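Local coordinates for Ets DNA-binding protein pokkuri (Drosophila melanogaster, PDB 1SV4) that represses transcription as an ETS-family DNA-binding factor, negatively regulating photoreceptor development in opposition to Ras signalling, and is represented here by its SAM/Pointed domain, at residues Asp9-Ser14 with Arg45-Thr50. The protein carries 1 engineered substitution. Numbering follows the deposited sequence.
Sequences DPRLWS and RLCLLT. Engineered in segment 45-50: Arg45 (natural residue Ala).
With chi1 at -62°, the thiol of Cys47 lies beside its own backbone N and anti to the carbonyl carbon, which sets SG against Pro10; Arg11, bent at chi2 (-87°) and extended beyond it, runs its side chain past the same cysteine. SG comes within 3.6 Å of Pro10 CB, while Arg11 CD lies 3.9 Å from both CB and SG of Cys47. Further out, the guanidinium passes Cys47 obliquely, with NH1 3.5 Å from Cys47 CB, and Leu48 CD2 sits at its edge, 4.4 Å from NH1. Deeper in the domain, Leu46 CD2 meets the edge of the Trp13 indole at CZ3, 4.3 Å away. Pro10 CA lies over the centre of one indole face, 3.5 Å above the plane, and Trp13 NE1 donates to the backbone O of Pro7. An Asx turn, in which Arg11 N donates to Asp9 OD1 from above the carboxylate plane (3.0 Å), accompanies the 3-10 segment 10-12. The contact joins the loop before helix 15-28 to segment 45-50, which begins on helix 43-46; both sides pack on helix 62-77 of the SAM fold, where Leu69 touches Pro10 and Leu46. With no polar bond between the two segments themselves, their fit rests on shape and close van der Waals contact, from buried Trp13, Leu46 and Pro10 to exposed Arg11, beside backbone hydrogen bonding of Trp13 with Gly43.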
ATOM      1  N   ASP A   9      -7.339   5.656  -8.276  1.00 27.11           N
ATOM      2  CA  ASP A   9      -6.343   6.633  -7.832  1.00 27.16           C
ATOM      3  C   ASP A   9      -6.075   6.459  -6.325  1.00 26.72           C
ATOM      4  O   ASP A   9      -6.895   6.849  -5.491  1.00 24.48           O
ATOM      5  CB  ASP A   9      -6.851   8.055  -8.110  1.00 27.94           C
ATOM      6  CG  ASP A   9      -5.836   9.122  -7.749  1.00 30.44           C
ATOM      7  OD1 ASP A   9      -4.817   8.784  -7.105  1.00 29.14           O
ATOM      8  OD2 ASP A   9      -6.058  10.301  -8.109  1.00 30.27           O
ATOM      9  N   PRO A  10      -4.907   5.896  -5.965  1.00 26.49           N
ATOM     10  CA  PRO A  10      -4.505   5.654  -4.572  1.00 26.79           C
ATOM     11  C   PRO A  10      -4.587   6.884  -3.667  1.00 26.26           C
ATOM     12  O   PRO A  10      -4.765   6.758  -2.458  1.00 26.95           O
ATOM     13  CB  PRO A  10      -3.064   5.147  -4.702  1.00 26.92           C
ATOM     14  CG  PRO A  10      -3.029   4.555  -6.087  1.00 29.54           C
ATOM     15  CD  PRO A  10      -3.805   5.568  -6.885  1.00 25.95           C
ATOM     16  N   ARG A  11      -4.447   8.070  -4.251  1.00 26.24           N
ATOM     17  CA  ARG A  11      -4.495   9.306  -3.476  1.00 27.40           C
ATOM     18  C   ARG A  11      -5.892   9.546  -2.926  1.00 24.99           C
ATOM     19  O   ARG A  11      -6.071  10.371  -2.038  1.00 25.75           O
ATOM     20  CB  ARG A  11      -4.116  10.509  -4.349  1.00 30.31           C
ATOM     21  CG  ARG A  11      -2.957  10.281  -5.287  1.00 36.64           C
ATOM     22  CD  ARG A  11      -1.629  10.561  -4.633  1.00 40.42           C
ATOM     23  NE  ARG A  11      -0.574  10.565  -5.640  1.00 46.59           N
ATOM     24  CZ  ARG A  11       0.690  10.913  -5.418  1.00 46.95           C
ATOM     25  NH1 ARG A  11       1.088  11.298  -4.206  1.00 45.30           N
ATOM     26  NH2 ARG A  11       1.557  10.879  -6.423  1.00 47.85           N
ATOM     27  N   LEU A  12      -6.875   8.836  -3.467  1.00 23.02           N
ATOM     28  CA  LEU A  12      -8.263   8.992  -3.040  1.00 24.55           C
ATOM     29  C   LEU A  12      -8.665   7.958  -2.004  1.00 25.26           C
ATOM     30  O   LEU A  12      -9.785   7.968  -1.507  1.00 24.83           O
ATOM     31  CB  LEU A  12      -9.201   8.882  -4.243  1.00 22.39           C
ATOM     32  CG  LEU A  12      -8.917   9.873  -5.365  1.00 21.27           C
ATOM     33  CD1 LEU A  12     -10.006   9.759  -6.406  1.00 21.77           C
ATOM     34  CD2 LEU A  12      -8.855  11.299  -4.799  1.00 21.75           C
ATOM     35  N   TRP A  13      -7.748   7.063  -1.676  1.00 24.71           N
ATOM     36  CA  TRP A  13      -8.042   6.020  -0.708  1.00 25.98           C
ATOM     37  C   TRP A  13      -8.260   6.498   0.724  1.00 25.29           C
ATOM     38  O   TRP A  13      -7.545   7.366   1.225  1.00 26.16           O
ATOM     39  CB  TRP A  13      -6.919   4.984  -0.691  1.00 25.30           C
ATOM     40  CG  TRP A  13      -6.805   4.158  -1.930  1.00 23.61           C
ATOM     41  CD1 TRP A  13      -7.695   4.083  -2.967  1.00 22.05           C
ATOM     42  CD2 TRP A  13      -5.761   3.235  -2.232  1.00 24.56           C
ATOM     43  NE1 TRP A  13      -7.266   3.165  -3.896  1.00 23.65           N
ATOM     44  CE2 TRP A  13      -6.081   2.630  -3.471  1.00 24.17           C
ATOM     45  CE3 TRP A  13      -4.583   2.861  -1.577  1.00 24.22           C
ATOM     46  CZ2 TRP A  13      -5.269   1.667  -4.061  1.00 23.88           C
ATOM     47  CZ3 TRP A  13      -3.775   1.902  -2.165  1.00 25.36           C
ATOM     48  CH2 TRP A  13      -4.123   1.317  -3.397  1.00 23.89           C
ATOM     49  N   SER A  14      -9.258   5.897   1.369  1.00 27.95           N
ATOM     50  CA  SER A  14      -9.586   6.174   2.768  1.00 28.87           C
ATOM     51  C   SER A  14      -8.650   5.263   3.567  1.00 29.10           C
ATOM     52  O   SER A  14      -7.893   4.478   2.984  1.00 29.42           O
ATOM     53  CB  SER A  14     -11.038   5.779   3.069  1.00 26.58           C
ATOM     54  OG  SER A  14     -11.220   4.378   2.897  1.00 26.19           O
ATOM     55  N   ARG A  45      -1.465  10.122   2.291  1.00 29.59           N
ATOM     56  CA  ARG A  45      -0.245   9.997   3.080  1.00 30.25           C
ATOM     57  C   ARG A  45       0.535   8.761   2.670  1.00 28.53           C
ATOM     58  O   ARG A  45       1.759   8.796   2.599  1.00 28.00           O
ATOM     59  CB  ARG A  45      -0.564   9.949   4.580  1.00 30.18           C
ATOM     60  CG  ARG A  45      -0.860  11.331   5.185  1.00 34.70           C
ATOM     61  CD  ARG A  45      -0.496  11.370   6.678  1.00 36.34           C
ATOM     62  NE  ARG A  45      -1.532  10.781   7.517  1.00 39.08           N
ATOM     63  CZ  ARG A  45      -1.301  10.200   8.688  1.00 40.01           C
ATOM     64  NH1 ARG A  45      -0.061  10.126   9.157  1.00 41.44           N
ATOM     65  NH2 ARG A  45      -2.308   9.702   9.390  1.00 39.85           N
ATOM     66  N   LEU A  46      -0.169   7.674   2.389  1.00 26.25           N
ATOM     67  CA  LEU A  46       0.509   6.453   1.979  1.00 27.67           C
ATOM     68  C   LEU A  46       1.392   6.716   0.760  1.00 26.78           C
ATOM     69  O   LEU A  46       2.543   6.277   0.711  1.00 28.01           O
ATOM     70  CB  LEU A  46      -0.502   5.347   1.630  1.00 24.71           C
ATOM     71  CG  LEU A  46       0.149   3.966   1.453  1.00 22.25           C
ATOM     72  CD1 LEU A  46       0.569   3.432   2.810  1.00 21.80           C
ATOM     73  CD2 LEU A  46      -0.829   2.991   0.782  1.00 21.18           C
ATOM     74  N   CYS A  47       0.854   7.435  -0.222  1.00 25.26           N
ATOM     75  CA  CYS A  47       1.605   7.719  -1.441  1.00 27.54           C
ATOM     76  C   CYS A  47       2.757   8.687  -1.227  1.00 29.83           C
ATOM     77  O   CYS A  47       3.583   8.886  -2.124  1.00 29.93           O
ATOM     78  CB  CYS A  47       0.679   8.265  -2.529  1.00 27.20           C
ATOM     79  SG  CYS A  47      -0.603   7.102  -3.026  1.00 30.33           S
ATOM     80  N   LEU A  48       2.813   9.294  -0.047  1.00 30.27           N
ATOM     81  CA  LEU A  48       3.897  10.222   0.253  1.00 32.69           C
ATOM     82  C   LEU A  48       5.045   9.536   0.994  1.00 31.81           C
ATOM     83  O   LEU A  48       6.137  10.097   1.121  1.00 32.92           O
ATOM     84  CB  LEU A  48       3.364  11.420   1.050  1.00 33.87           C
ATOM     85  CG  LEU A  48       2.544  12.373   0.171  1.00 36.33           C
ATOM     86  CD1 LEU A  48       1.904  13.478   1.008  1.00 36.29           C
ATOM     87  CD2 LEU A  48       3.469  12.968  -0.889  1.00 35.36           C
ATOM     88  N   LEU A  49       4.807   8.319   1.475  1.00 31.27           N
ATOM     89  CA  LEU A  49       5.860   7.583   2.167  1.00 30.88           C
ATOM     90  C   LEU A  49       7.000   7.298   1.209  1.00 30.59           C
ATOM     91  O   LEU A  49       6.782   7.063   0.024  1.00 28.14           O
ATOM     92  CB  LEU A  49       5.346   6.253   2.709  1.00 30.96           C
ATOM     93  CG  LEU A  49       4.268   6.320   3.784  1.00 31.45           C
ATOM     94  CD1 LEU A  49       3.892   4.904   4.209  1.00 29.81           C
ATOM     95  CD2 LEU A  49       4.783   7.140   4.971  1.00 31.29           C
ATOM     96  N   THR A  50       8.217   7.326   1.737  1.00 31.85           N
ATOM     97  CA  THR A  50       9.413   7.042   0.954  1.00 32.38           C
ATOM     98  C   THR A  50       9.683   5.545   1.071  1.00 32.72           C
ATOM     99  O   THR A  50       9.108   4.876   1.932  1.00 30.17           O
ATOM    100  CB  THR A  50      10.633   7.776   1.535  1.00 33.41           C
ATOM    101  OG1 THR A  50      10.840   7.338   2.886  1.00 34.26           O
ATOM    102  CG2 THR A  50      10.403   9.281   1.535  1.00 31.28           C
TER